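Long-range contacts in Galactose/lactose metabolism regulatory protein GAL80 (Saccharomyces cerevisiae, PDB 3BTV), which binds the transcription activator GAL4 and so blocks expression of the yeast galactose and lactose metabolic genes while no inducing sugar is present: residues K290-D298 against K303-D311; I317-S325 against K350-L358. The protein carries 1 engineered substitution. All blocks are in the same frame, centred on the assembly; numbering follows the deposited sequence.

Interaction 1: residues K290-D298 against K303-D311; sequences KFTKNLVID and KRDLKLEGD. Engineered in segment 303-311: Arg304 (natural residue Gly).
Ile297 and Leu308 pair squarely across the two antiparallel strands of a beta hairpin, exchanging backbone bonds in both directions: Ile297 N to Leu308 O is 3.0 Å, and Leu308 N to Ile297 O is 2.9 Å. Leu295 and Gly310 form the next hydrogen-bonded pair. The ladder ends in a classic beta bulge, where Asn294 and Leu295 both face Gly310. Here Asn294 N makes a weak bond to Gly310 O and a straighter one to the side chain of Asp311, whose OD1 lies 2.7 Å from Asn294 N and is met from above the carboxylate plane; Asp311 is poorly ordered, which makes this detail less certain.

Charged pairs occupy the face that carries Val296. Asp298 and Lys307 run side by side, and Lys307 NZ reaches the syn lone pair of Asp298 OD2 at 2.7 Å. Lys307 CG is anti to the backbone N (chi1 175°), and bends at chi3 and chi4 bring the ammonium back to the syn side of OD2, while Lys307 CG also lies against Asp298 OD2. A methionine in its place would probably leave the Asp298 carboxylate without its charged mate. Toward the bulge, Lys293 crosses Glu309 at about a right angle; this salt bridge is long, with Lys293 NZ 3.9 Å from Glu309 OE1.

Apolar contact belongs to the other face, where Ile297 CB and Leu308 CB are 4.4 Å apart. That face is covered by helix 209-225, through Thr217, Leu221 and Met224, and by Tyr160 of helix 159-169. Within the sheet, strand 176-184 flanks 295-298 and strand 319-324 flanks 305-310.

Interaction 2: residues I317-S325 against K350-L358; sequences ISNLVLYYS and KEIMEVYHL
Tyr323 and Met353 lie side by side and point the same way on one face of an antiparallel strand pair. Met353 runs out straight, CG anti to the backbone N (chi1 178°) and SD anti to CA (chi2 -176°), then turns at chi3, which carries CE to 3.6 Å from Tyr323 CE1. SD stands 5.3 Å from the centre of the Tyr323 ring, an oblique Met-aromatic contact. Val321 fits in beside them: its CG1 sits over one face of the tyrosine ring, offset toward the rim, and is 3.7 Å from Met353 CG.

At one end of the ladder, His357 stands almost upright to the Asn319 amide, the two planes 82° apart. Its ND1 donates to Ser318 O at 2.7 Å; the carbonyl oxygen lies in the plane of the imidazole and points nearly straight at the nitrogen. Asn319 OD1 rests against Val355 CG1 and His357 CB, while its ND2 turns to a weak bond with Glu309 OE1.

The opposite face carries Leu320 beside Tyr356, with their CB atoms 4.2 Å apart, and Leu322 obliquely across Glu354. The extended glutamate sets OE1 4.0 Å from Leu322 CD1; that oxygen is hydrogen-bonded to Tyr172 OH. Leu322 also packs on Leu167 of helix 159-169, and Leu320 on Leu306 and Leu308 of the next strand.

Six backbone bonds, such as Tyr356 N to Leu320 O at 2.7 Å, join the strands. Chemically, then, the backbone supplies most of the polar grip on 352-356, an edge strand within this chain, and the imidazole bond adds a side-chain tie where the ladder ends.

Interaction 1 comes first along the chain and closes before interaction 2 opens; their centres are 11 Å apart. Both belong to the large mixed sheet of the C-terminal half of GAL80, where 295-301, 305-310, 319-324 and 352-356 follow one another across the sheet in chain order, all antiparallel. Strands 305-310 and 319-324 join the two contacts: Lys307 O lies 2.8 Å from Val321 N and Glu309 N 2.9 Å from Asn319 O, both probable hydrogen bonds. Helix 159-169 packs against side chains from both. Glu351 of the second subunit is bonded to Phe291, and Thr288 of that subunit packs on Ser325, so the margins of both contacts touch the second subunit of the assembly.

Interaction 1: residues K290-D298 against K303-D311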
ATOM      1  N   LYS B 290     -18.823  -4.835   4.932  1.00119.77           N
ATOM      2  CA  LYS B 290     -20.086  -4.999   4.214  1.00118.72           C
ATOM      3  C   LYS B 290     -20.336  -3.806   3.287  1.00123.39           C
ATOM      4  O   LYS B 290     -20.802  -3.970   2.158  1.00118.55           O
ATOM      5  CB  LYS B 290     -21.228  -5.173   5.230  1.00120.26           C
ATOM      6  CG  LYS B 290     -22.647  -4.964   4.711  1.00113.10           C
ATOM      7  CD  LYS B 290     -23.271  -6.246   4.178  1.00112.60           C
ATOM      8  CE  LYS B 290     -24.786  -6.110   4.061  1.00125.18           C
ATOM      9  NZ  LYS B 290     -25.442  -7.337   3.517  1.00128.32           N
ATOM     10  N   PHE B 291     -20.015  -2.608   3.768  1.00126.28           N
ATOM     11  CA  PHE B 291     -20.101  -1.403   2.953  1.00113.40           C
ATOM     12  C   PHE B 291     -18.717  -0.815   2.717  1.00111.72           C
ATOM     13  O   PHE B 291     -18.434   0.284   3.192  1.00 97.67           O
ATOM     14  CB  PHE B 291     -20.950  -0.323   3.640  1.00107.23           C
ATOM     15  CG  PHE B 291     -22.403  -0.683   3.810  1.00104.69           C
ATOM     16  CD1 PHE B 291     -23.325  -0.404   2.816  1.00113.50           C
ATOM     17  CD2 PHE B 291     -22.853  -1.269   4.987  1.00102.41           C
ATOM     18  CE1 PHE B 291     -24.667  -0.724   2.984  1.00115.91           C
ATOM     19  CE2 PHE B 291     -24.191  -1.592   5.160  1.00 90.70           C
ATOM     20  CZ  PHE B 291     -25.098  -1.321   4.158  1.00 96.62           C
ATOM     21  N   THR B 292     -17.838  -1.520   2.009  1.00131.32           N
ATOM     22  CA  THR B 292     -16.623  -0.837   1.590  1.00131.09           C
ATOM     23  C   THR B 292     -16.743  -0.302   0.181  1.00127.08           C
ATOM     24  O   THR B 292     -17.800  -0.369  -0.447  1.00139.95           O
ATOM     25  CB  THR B 292     -15.378  -1.728   1.632  1.00137.33           C
ATOM     26  OG1 THR B 292     -15.767  -3.101   1.520  1.00143.23           O
ATOM     27  CG2 THR B 292     -14.618  -1.518   2.922  1.00140.03           C
ATOM     28  N   LYS B 293     -15.633   0.243  -0.299  1.00105.70           N
ATOM     29  CA  LYS B 293     -15.472   0.560  -1.705  1.00 78.30           C
ATOM     30  C   LYS B 293     -14.737  -0.600  -2.378  1.00 78.36           C
ATOM     31  O   LYS B 293     -13.795  -1.162  -1.825  1.00 50.59           O
ATOM     32  CB  LYS B 293     -14.702   1.872  -1.875  1.00 62.83           C
ATOM     33  CG  LYS B 293     -15.547   3.106  -1.598  1.00 69.86           C
ATOM     34  CD  LYS B 293     -16.791   3.097  -2.487  1.00 77.45           C
ATOM     35  CE  LYS B 293     -17.520   4.430  -2.474  1.00 90.85           C
ATOM     36  NZ  LYS B 293     -18.493   4.523  -3.601  1.00 94.33           N
ATOM     37  N   ASN B 294     -15.191  -0.969  -3.569  1.00 48.35           N
ATOM     38  CA  ASN B 294     -14.608  -2.070  -4.322  1.00 56.06           C
ATOM     39  C   ASN B 294     -13.202  -1.745  -4.855  1.00 67.17           C
ATOM     40  O   ASN B 294     -12.357  -2.621  -4.988  1.00 57.62           O
ATOM     41  CB  ASN B 294     -15.557  -2.414  -5.473  1.00 73.10           C
ATOM     42  CG  ASN B 294     -15.191  -3.687  -6.172  1.00 76.56           C
ATOM     43  OD1 ASN B 294     -15.192  -4.760  -5.569  1.00 95.47           O
ATOM     44  ND2 ASN B 294     -14.896  -3.587  -7.464  1.00 76.53           N
ATOM     45  N   LEU B 295     -12.973  -0.472  -5.154  1.00 40.18           N
ATOM     46  CA  LEU B 295     -11.738  -0.016  -5.761  1.00 37.37           C
ATOM     47  C   LEU B 295     -11.538   1.431  -5.336  1.00 45.21           C
ATOM     48  O   LEU B 295     -12.482   2.234  -5.392  1.00 37.44           O
ATOM     49  CB  LEU B 295     -11.852  -0.103  -7.289  1.00 34.78           C
ATOM     50  CG  LEU B 295     -10.710   0.430  -8.172  1.00 46.16           C
ATOM     51  CD1 LEU B 295     -10.716   1.938  -8.248  1.00 84.81           C
ATOM     52  CD2 LEU B 295      -9.370  -0.069  -7.657  1.00 38.94           C
ATOM     53  N   VAL B 296     -10.334   1.766  -4.881  1.00 32.81           N
ATOM     54  CA  VAL B 296      -9.990   3.173  -4.678  1.00 41.04           C
ATOM     55  C   VAL B 296      -8.598   3.441  -5.183  1.00 39.99           C
ATOM     56  O   VAL B 296      -7.677   2.670  -4.931  1.00 34.64           O
ATOM     57  CB  VAL B 296     -10.110   3.651  -3.210  1.00 52.69           C
ATOM     58  CG1 VAL B 296     -11.198   2.886  -2.483  1.00 60.93           C
ATOM     59  CG2 VAL B 296      -8.785   3.530  -2.490  1.00 75.03           C
ATOM     60  N   ILE B 297      -8.484   4.527  -5.931  1.00 30.21           N
ATOM     61  CA  ILE B 297      -7.214   5.045  -6.430  1.00 30.93           C
ATOM     62  C   ILE B 297      -7.075   6.455  -5.849  1.00 35.01           C
ATOM     63  O   ILE B 297      -7.902   7.346  -6.121  1.00 31.22           O
ATOM     64  CB  ILE B 297      -7.220   5.109  -7.958  1.00 37.85           C
ATOM     65  CG1 ILE B 297      -7.533   3.720  -8.539  1.00 36.60           C
ATOM     66  CG2 ILE B 297      -5.911   5.662  -8.510  1.00 31.83           C
ATOM     67  CD1 ILE B 297      -7.687   3.723 -10.051  1.00 45.00           C
ATOM     68  N   ASP B 298      -6.078   6.626  -4.994  1.00 29.77           N
ATOM     69  CA  ASP B 298      -5.776   7.917  -4.373  1.00 28.05           C
ATOM     70  C   ASP B 298      -4.540   8.489  -5.026  1.00 42.38           C
ATOM     71  O   ASP B 298      -3.469   7.892  -4.947  1.00 29.58           O
ATOM     72  CB  ASP B 298      -5.478   7.703  -2.889  1.00 32.80           C
ATOM     73  CG  ASP B 298      -6.733   7.519  -2.059  1.00 72.56           C
ATOM     74  OD1 ASP B 298      -6.651   6.853  -1.005  1.00 95.93           O
ATOM     75  OD2 ASP B 298      -7.800   8.038  -2.460  1.00 82.23           O
ATOM     76  N   LYS B 303      -0.623  20.183  -5.295  1.00 29.03           N
ATOM     77  CA  LYS B 303      -1.657  21.219  -5.150  1.00 33.67           C
ATOM     78  C   LYS B 303      -3.021  20.705  -4.692  1.00 37.00           C
ATOM     79  O   LYS B 303      -3.705  21.375  -3.928  1.00 44.51           O
ATOM     80  CB  LYS B 303      -1.864  21.973  -6.465  1.00 38.78           C
ATOM     81  CG  LYS B 303      -0.683  22.829  -6.899  1.00 51.60           C
ATOM     82  CD  LYS B 303      -0.955  23.434  -8.264  1.00 43.41           C
ATOM     83  CE  LYS B 303       0.339  23.799  -8.982  1.00 75.66           C
ATOM     84  NZ  LYS B 303       1.094  24.884  -8.307  1.00 79.14           N
ATOM     85  N   ARG B 304      -3.428  19.544  -5.197  1.00 31.64           N
ATOM     86  CA  ARG B 304      -4.718  18.962  -4.858  1.00 31.41           C
ATOM     87  C   ARG B 304      -4.590  17.460  -4.817  1.00 36.06           C
ATOM     88  O   ARG B 304      -3.645  16.896  -5.383  1.00 31.90           O
ATOM     89  CB  ARG B 304      -5.776  19.308  -5.909  1.00 33.24           C
ATOM     90  CG  ARG B 304      -6.183  20.773  -5.985  1.00 37.75           C
ATOM     91  CD  ARG B 304      -7.391  20.925  -6.930  1.00 41.63           C
ATOM     92  NE  ARG B 304      -7.830  22.308  -7.043  1.00 53.97           N
ATOM     93  CZ  ARG B 304      -7.198  23.245  -7.747  1.00 67.37           C
ATOM     94  NH1 ARG B 304      -6.087  22.950  -8.413  1.00 47.13           N
ATOM     95  NH2 ARG B 304      -7.679  24.482  -7.787  1.00 55.93           N
ATOM     96  N   ASP B 305      -5.536  16.814  -4.141  1.00 29.14           N
ATOM     97  CA  ASP B 305      -5.643  15.361  -4.199  1.00 29.45           C
ATOM     98  C   ASP B 305      -6.816  14.981  -5.079  1.00 40.34           C
ATOM     99  O   ASP B 305      -7.825  15.699  -5.147  1.00 35.41           O
ATOM    100  CB  ASP B 305      -5.863  14.766  -2.812  1.00 34.86           C
ATOM    101  CG  ASP B 305      -4.610  14.828  -1.947  1.00 47.11           C
ATOM    102  OD1 ASP B 305      -3.529  15.200  -2.467  1.00 52.07           O
ATOM    103  OD2 ASP B 305      -4.713  14.501  -0.748  1.00 48.01           O
ATOM    104  N   LEU B 306      -6.681  13.836  -5.734  1.00 28.25           N
ATOM    105  CA  LEU B 306      -7.715  13.300  -6.605  1.00 29.58           C
ATOM    106  C   LEU B 306      -7.977  11.878  -6.129  1.00 31.04           C
ATOM    107  O   LEU B 306      -7.046  11.146  -5.842  1.00 32.60           O
ATOM    108  CB  LEU B 306      -7.177  13.289  -8.034  1.00 26.91           C
ATOM    109  CG  LEU B 306      -8.011  12.844  -9.214  1.00 49.57           C
ATOM    110  CD1 LEU B 306      -7.411  13.459 -10.472  1.00 40.03           C
ATOM    111  CD2 LEU B 306      -7.950  11.347  -9.285  1.00 43.32           C
ATOM    112  N   LYS B 307      -9.236  11.500  -6.048  1.00 32.25           N
ATOM    113  CA  LYS B 307      -9.614  10.145  -5.668  1.00 36.25           C
ATOM    114  C   LYS B 307     -10.709   9.582  -6.589  1.00 40.63           C
ATOM    115  O   LYS B 307     -11.745  10.225  -6.842  1.00 36.18           O
ATOM    116  CB  LYS B 307     -10.086  10.114  -4.214  1.00 36.94           C
ATOM    117  CG  LYS B 307     -10.605   8.744  -3.774  1.00 41.79           C
ATOM    118  CD  LYS B 307     -11.639   8.882  -2.646  1.00 62.88           C
ATOM    119  CE  LYS B 307     -10.976   9.214  -1.316  1.00 64.69           C
ATOM    120  NZ  LYS B 307     -10.005   8.138  -0.915  1.00 42.56           N
ATOM    121  N   LEU B 308     -10.464   8.396  -7.125  1.00 31.59           N
ATOM    122  CA  LEU B 308     -11.481   7.685  -7.905  1.00 31.54           C
ATOM    123  C   LEU B 308     -11.923   6.490  -7.088  1.00 37.46           C
ATOM    124  O   LEU B 308     -11.085   5.775  -6.552  1.00 33.96           O
ATOM    125  CB  LEU B 308     -10.890   7.190  -9.228  1.00 41.73           C
ATOM    126  CG  LEU B 308     -10.520   8.243 -10.271  1.00 45.29           C
ATOM    127  CD1 LEU B 308      -9.141   7.963 -10.862  1.00 48.72           C
ATOM    128  CD2 LEU B 308     -11.571   8.319 -11.365  1.00 66.15           C
ATOM    129  N   GLU B 309     -13.227   6.266  -6.977  1.00 37.02           N
ATOM    130  CA  GLU B 309     -13.717   5.095  -6.246  1.00 41.45           C
ATOM    131  C   GLU B 309     -14.772   4.370  -7.034  1.00 49.81           C
ATOM    132  O   GLU B 309     -15.386   4.943  -7.934  1.00 50.17           O
ATOM    133  CB  GLU B 309     -14.377   5.468  -4.928  1.00 47.29           C
ATOM    134  CG  GLU B 309     -13.682   6.449  -4.049  1.00 48.38           C
ATOM    135  CD  GLU B 309     -14.630   6.935  -2.966  1.00 76.78           C
ATOM    136  OE1 GLU B 309     -15.790   7.278  -3.310  1.00 67.47           O
ATOM    137  OE2 GLU B 309     -14.233   6.949  -1.780  1.00 86.51           O
ATOM    138  N   GLY B 310     -15.021   3.121  -6.650  1.00 43.79           N
ATOM    139  CA  GLY B 310     -16.137   2.381  -7.212  1.00 49.71           C
ATOM    140  C   GLY B 310     -16.527   1.156  -6.414  1.00 70.95           C
ATOM    141  O   GLY B 310     -15.821   0.754  -5.486  1.00 48.65           O
ATOM    142  N   ASP B 311     -17.698   0.619  -6.750  1.00106.36           N
ATOM    143  CA  ASP B 311     -18.095  -0.762  -6.486  1.00116.25           C
ATOM    144  C   ASP B 311     -18.551  -1.146  -7.883  1.00 99.38           C
ATOM    145  O   ASP B 311     -19.713  -1.476  -8.121  1.00 81.85           O
ATOM    146  CB  ASP B 311     -19.251  -0.820  -5.486  1.00122.63           C
ATOM    147  CG  ASP B 311     -18.850  -0.346  -4.093  1.00117.52           C
ATOM    148  OD1 ASP B 311     -17.674   0.022  -3.908  1.00117.23           O
ATOM    149  OD2 ASP B 311     -19.706  -0.342  -3.180  1.00106.06           O
TER

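Interaction 2: residues I317-S325 against K350-L358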
ATOM      1  N   ILE B 317     -15.156   2.165 -12.113  1.00 79.50           N
ATOM      2  CA  ILE B 317     -15.047   3.478 -11.467  1.00 47.17           C
ATOM      3  C   ILE B 317     -16.389   4.171 -11.559  1.00 48.44           C
ATOM      4  O   ILE B 317     -17.003   4.210 -12.629  1.00 57.87           O
ATOM      5  CB  ILE B 317     -13.955   4.364 -12.098  1.00 38.20           C
ATOM      6  CG1 ILE B 317     -12.585   3.729 -11.870  1.00 56.20           C
ATOM      7  CG2 ILE B 317     -13.995   5.768 -11.494  1.00 48.66           C
ATOM      8  CD1 ILE B 317     -12.255   3.571 -10.413  1.00 55.96           C
ATOM      9  N   SER B 318     -16.853   4.702 -10.436  1.00 50.09           N
ATOM     10  CA  SER B 318     -18.183   5.277 -10.391  1.00 45.34           C
ATOM     11  C   SER B 318     -18.194   6.637  -9.689  1.00 57.65           C
ATOM     12  O   SER B 318     -19.239   7.260  -9.555  1.00 45.34           O
ATOM     13  CB  SER B 318     -19.150   4.314  -9.704  1.00 47.66           C
ATOM     14  OG  SER B 318     -18.851   4.204  -8.325  1.00 64.39           O
ATOM     15  N   ASN B 319     -17.031   7.099  -9.246  1.00 59.86           N
ATOM     16  CA  ASN B 319     -16.951   8.377  -8.550  1.00 55.10           C
ATOM     17  C   ASN B 319     -15.563   9.019  -8.648  1.00 54.56           C
ATOM     18  O   ASN B 319     -14.553   8.341  -8.473  1.00 42.70           O
ATOM     19  CB  ASN B 319     -17.331   8.178  -7.087  1.00 53.76           C
ATOM     20  CG  ASN B 319     -17.745   9.463  -6.419  1.00 56.02           C
ATOM     21  OD1 ASN B 319     -18.451  10.282  -7.005  1.00 69.20           O
ATOM     22  ND2 ASN B 319     -17.321   9.644  -5.178  1.00 57.69           N
ATOM     23  N   LEU B 320     -15.524  10.319  -8.940  1.00 39.57           N
ATOM     24  CA  LEU B 320     -14.276  11.100  -8.937  1.00 31.74           C
ATOM     25  C   LEU B 320     -14.384  12.315  -8.007  1.00 38.47           C
ATOM     26  O   LEU B 320     -15.320  13.129  -8.106  1.00 31.68           O
ATOM     27  CB  LEU B 320     -13.905  11.560 -10.351  1.00 38.12           C
ATOM     28  CG  LEU B 320     -12.760  12.583 -10.503  1.00 36.58           C
ATOM     29  CD1 LEU B 320     -11.421  12.002 -10.079  1.00 38.83           C
ATOM     30  CD2 LEU B 320     -12.677  13.053 -11.935  1.00 40.55           C
ATOM     31  N   VAL B 321     -13.424  12.430  -7.106  1.00 33.09           N
ATOM     32  CA  VAL B 321     -13.403  13.510  -6.129  1.00 37.01           C
ATOM     33  C   VAL B 321     -12.077  14.269  -6.161  1.00 31.41           C
ATOM     34  O   VAL B 321     -11.007  13.663  -6.194  1.00 27.99           O
ATOM     35  CB  VAL B 321     -13.609  12.967  -4.703  1.00 40.46           C
ATOM     36  CG1 VAL B 321     -13.810  14.117  -3.737  1.00 42.49           C
ATOM     37  CG2 VAL B 321     -14.825  12.025  -4.647  1.00 42.05           C
ATOM     38  N   LEU B 322     -12.160  15.593  -6.118  1.00 32.64           N
ATOM     39  CA  LEU B 322     -10.992  16.459  -6.042  1.00 28.93           C
ATOM     40  C   LEU B 322     -11.065  17.297  -4.793  1.00 37.36           C
ATOM     41  O   LEU B 322     -12.116  17.879  -4.488  1.00 34.97           O
ATOM     42  CB  LEU B 322     -10.952  17.409  -7.236  1.00 43.08           C
ATOM     43  CG  LEU B 322     -10.390  16.877  -8.541  1.00 71.51           C
ATOM     44  CD1 LEU B 322     -10.771  17.849  -9.629  1.00104.31           C
ATOM     45  CD2 LEU B 322      -8.875  16.740  -8.424  1.00 49.15           C
ATOM     46  N   TYR B 323      -9.928  17.409  -4.113  1.00 31.24           N
ATOM     47  CA  TYR B 323      -9.850  18.078  -2.816  1.00 41.99           C
ATOM     48  C   TYR B 323      -8.726  19.080  -2.814  1.00 48.95           C
ATOM     49  O   TYR B 323      -7.588  18.751  -3.183  1.00 40.19           O
ATOM     50  CB  TYR B 323      -9.504  17.105  -1.698  1.00 44.77           C
ATOM     51  CG  TYR B 323     -10.283  15.827  -1.609  1.00 53.25           C
ATOM     52  CD1 TYR B 323     -11.311  15.693  -0.686  1.00 50.01           C
ATOM     53  CD2 TYR B 323      -9.941  14.724  -2.380  1.00 49.88           C
ATOM     54  CE1 TYR B 323     -12.007  14.514  -0.557  1.00 56.96           C
ATOM     55  CE2 TYR B 323     -10.620  13.530  -2.248  1.00 55.98           C
ATOM     56  CZ  TYR B 323     -11.658  13.434  -1.337  1.00 66.94           C
ATOM     57  OH  TYR B 323     -12.371  12.264  -1.208  1.00 76.64           O
ATOM     58  N   TYR B 324      -9.038  20.280  -2.344  1.00 48.48           N
ATOM     59  CA  TYR B 324      -8.070  21.352  -2.186  1.00 62.32           C
ATOM     60  C   TYR B 324      -8.130  21.883  -0.757  1.00 69.06           C
ATOM     61  O   TYR B 324      -9.192  21.865  -0.127  1.00 61.40           O
ATOM     62  CB  TYR B 324      -8.384  22.500  -3.150  1.00 57.45           C
ATOM     63  CG  TYR B 324      -7.689  23.785  -2.758  1.00 87.05           C
ATOM     64  CD1 TYR B 324      -6.371  24.029  -3.125  1.00102.94           C
ATOM     65  CD2 TYR B 324      -8.340  24.744  -1.994  1.00 97.14           C
ATOM     66  CE1 TYR B 324      -5.729  25.200  -2.755  1.00108.77           C
ATOM     67  CE2 TYR B 324      -7.706  25.915  -1.619  1.00 96.49           C
ATOM     68  CZ  TYR B 324      -6.404  26.140  -2.002  1.00114.18           C
ATOM     69  OH  TYR B 324      -5.780  27.309  -1.625  1.00132.37           O
ATOM     70  N   SER B 325      -7.004  22.378  -0.249  1.00 63.17           N
ATOM     71  CA  SER B 325      -6.991  22.988   1.081  1.00 59.84           C
ATOM     72  C   SER B 325      -6.133  24.250   1.184  1.00 82.81           C
ATOM     73  O   SER B 325      -5.160  24.416   0.450  1.00100.32           O
ATOM     74  CB  SER B 325      -6.553  21.969   2.130  1.00 71.90           C
ATOM     75  OG  SER B 325      -5.238  21.510   1.877  1.00124.22           O
ATOM     76  N   LYS B 350      -9.684  27.325   4.224  1.00 82.81           N
ATOM     77  CA  LYS B 350     -10.668  27.040   3.193  1.00 69.80           C
ATOM     78  C   LYS B 350     -10.439  25.689   2.545  1.00 66.46           C
ATOM     79  O   LYS B 350      -9.411  25.452   1.903  1.00 66.68           O
ATOM     80  CB  LYS B 350     -10.650  28.131   2.130  1.00 90.47           C
ATOM     81  CG  LYS B 350     -11.801  28.053   1.156  1.00106.07           C
ATOM     82  CD  LYS B 350     -12.115  29.425   0.601  1.00120.13           C
ATOM     83  CE  LYS B 350     -13.153  29.348  -0.496  1.00127.00           C
ATOM     84  NZ  LYS B 350     -13.599  30.700  -0.930  1.00134.82           N
ATOM     85  N   GLU B 351     -11.400  24.794   2.729  1.00 44.73           N
ATOM     86  CA  GLU B 351     -11.371  23.502   2.047  1.00 41.79           C
ATOM     87  C   GLU B 351     -12.415  23.485   0.941  1.00 64.17           C
ATOM     88  O   GLU B 351     -13.524  24.035   1.081  1.00 52.52           O
ATOM     89  CB  GLU B 351     -11.648  22.351   3.017  1.00 43.88           C
ATOM     90  CG  GLU B 351     -10.823  22.377   4.294  1.00 84.44           C
ATOM     91  CD  GLU B 351      -9.520  21.616   4.170  1.00117.94           C
ATOM     92  OE1 GLU B 351      -8.769  21.554   5.166  1.00120.55           O
ATOM     93  OE2 GLU B 351      -9.250  21.072   3.077  1.00136.15           O
ATOM     94  N   ILE B 352     -12.055  22.844  -0.161  1.00 44.58           N
ATOM     95  CA  ILE B 352     -12.960  22.691  -1.289  1.00 40.98           C
ATOM     96  C   ILE B 352     -12.950  21.269  -1.796  1.00 54.69           C
ATOM     97  O   ILE B 352     -11.904  20.722  -2.159  1.00 45.38           O
ATOM     98  CB  ILE B 352     -12.577  23.599  -2.455  1.00 53.46           C
ATOM     99  CG1 ILE B 352     -12.655  25.062  -2.022  1.00 45.93           C
ATOM    100  CG2 ILE B 352     -13.461  23.304  -3.657  1.00 40.60           C
ATOM    101  CD1 ILE B 352     -13.069  26.003  -3.134  1.00 80.52           C
ATOM    102  N   MET B 353     -14.127  20.671  -1.811  1.00 40.04           N
ATOM    103  CA  MET B 353     -14.286  19.334  -2.346  1.00 52.16           C
ATOM    104  C   MET B 353     -15.164  19.441  -3.567  1.00 41.76           C
ATOM    105  O   MET B 353     -16.232  20.048  -3.518  1.00 38.27           O
ATOM    106  CB  MET B 353     -14.953  18.406  -1.325  1.00 45.77           C
ATOM    107  CG  MET B 353     -15.193  16.985  -1.865  1.00 50.65           C
ATOM    108  SD  MET B 353     -16.076  15.886  -0.724  1.00 64.52           S
ATOM    109  CE  MET B 353     -15.036  16.021   0.726  1.00 86.09           C
ATOM    110  N   GLU B 354     -14.716  18.869  -4.668  1.00 29.54           N
ATOM    111  CA  GLU B 354     -15.579  18.740  -5.845  1.00 34.51           C
ATOM    112  C   GLU B 354     -15.820  17.276  -6.113  1.00 39.86           C
ATOM    113  O   GLU B 354     -14.886  16.475  -6.081  1.00 37.18           O
ATOM    114  CB  GLU B 354     -14.930  19.385  -7.076  1.00 36.14           C
ATOM    115  CG  GLU B 354     -14.072  20.593  -6.731  1.00 58.53           C
ATOM    116  CD  GLU B 354     -13.409  21.218  -7.940  1.00 71.60           C
ATOM    117  OE1 GLU B 354     -12.165  21.188  -8.007  1.00 73.00           O
ATOM    118  OE2 GLU B 354     -14.127  21.739  -8.816  1.00 70.26           O
ATOM    119  N   VAL B 355     -17.070  16.931  -6.382  1.00 36.81           N
ATOM    120  CA  VAL B 355     -17.433  15.558  -6.696  1.00 44.18           C
ATOM    121  C   VAL B 355     -17.994  15.493  -8.096  1.00 43.95           C
ATOM    122  O   VAL B 355     -18.874  16.276  -8.457  1.00 43.70           O
ATOM    123  CB  VAL B 355     -18.524  15.043  -5.750  1.00 46.79           C
ATOM    124  CG1 VAL B 355     -18.815  13.567  -6.030  1.00 40.26           C
ATOM    125  CG2 VAL B 355     -18.090  15.234  -4.320  1.00 41.67           C
ATOM    126  N   TYR B 356     -17.489  14.554  -8.883  1.00 36.78           N
ATOM    127  CA  TYR B 356     -17.993  14.325 -10.224  1.00 38.11           C
ATOM    128  C   TYR B 356     -18.616  12.942 -10.249  1.00 44.70           C
ATOM    129  O   TYR B 356     -17.937  11.938 -10.023  1.00 43.98           O
ATOM    130  CB  TYR B 356     -16.858  14.477 -11.245  1.00 35.59           C
ATOM    131  CG  TYR B 356     -17.245  14.163 -12.683  1.00 50.91           C
ATOM    132  CD1 TYR B 356     -18.041  15.026 -13.418  1.00 63.76           C
ATOM    133  CD2 TYR B 356     -16.781  13.013 -13.316  1.00 49.82           C
ATOM    134  CE1 TYR B 356     -18.376  14.748 -14.737  1.00 69.17           C
ATOM    135  CE2 TYR B 356     -17.114  12.725 -14.638  1.00 52.32           C
ATOM    136  CZ  TYR B 356     -17.909  13.598 -15.340  1.00 67.46           C
ATOM    137  OH  TYR B 356     -18.241  13.324 -16.646  1.00 71.17           O
ATOM    138  N   HIS B 357     -19.923  12.885 -10.468  1.00 50.93           N
ATOM    139  CA  HIS B 357     -20.626  11.611 -10.393  1.00 49.48           C
ATOM    140  C   HIS B 357     -21.826  11.587 -11.313  1.00 53.87           C
ATOM    141  O   HIS B 357     -22.769  12.350 -11.116  1.00 43.97           O
ATOM    142  CB  HIS B 357     -21.073  11.308  -8.953  1.00 43.17           C
ATOM    143  CG  HIS B 357     -21.893  10.059  -8.828  1.00 60.09           C
ATOM    144  ND1 HIS B 357     -21.384   8.805  -9.092  1.00 60.66           N
ATOM    145  CD2 HIS B 357     -23.185   9.869  -8.472  1.00 57.63           C
ATOM    146  CE1 HIS B 357     -22.326   7.898  -8.903  1.00 61.75           C
ATOM    147  NE2 HIS B 357     -23.429   8.517  -8.522  1.00 56.54           N
ATOM    148  N   LEU B 358     -21.779  10.710 -12.315  1.00 47.24           N
ATOM    149  CA  LEU B 358     -22.886  10.531 -13.245  1.00 53.68           C
ATOM    150  C   LEU B 358     -23.792   9.423 -12.729  1.00 57.14           C
ATOM    151  O   LEU B 358     -23.500   8.235 -12.871  1.00 56.69           O
ATOM    152  CB  LEU B 358     -22.369  10.172 -14.634  1.00 51.53           C
ATOM    153  CG  LEU B 358     -21.226  11.005 -15.208  1.00 64.85           C
ATOM    154  CD1 LEU B 358     -20.640  10.315 -16.430  1.00 64.76           C
ATOM    155  CD2 LEU B 358     -21.702  12.409 -15.562  1.00 63.32           C
TER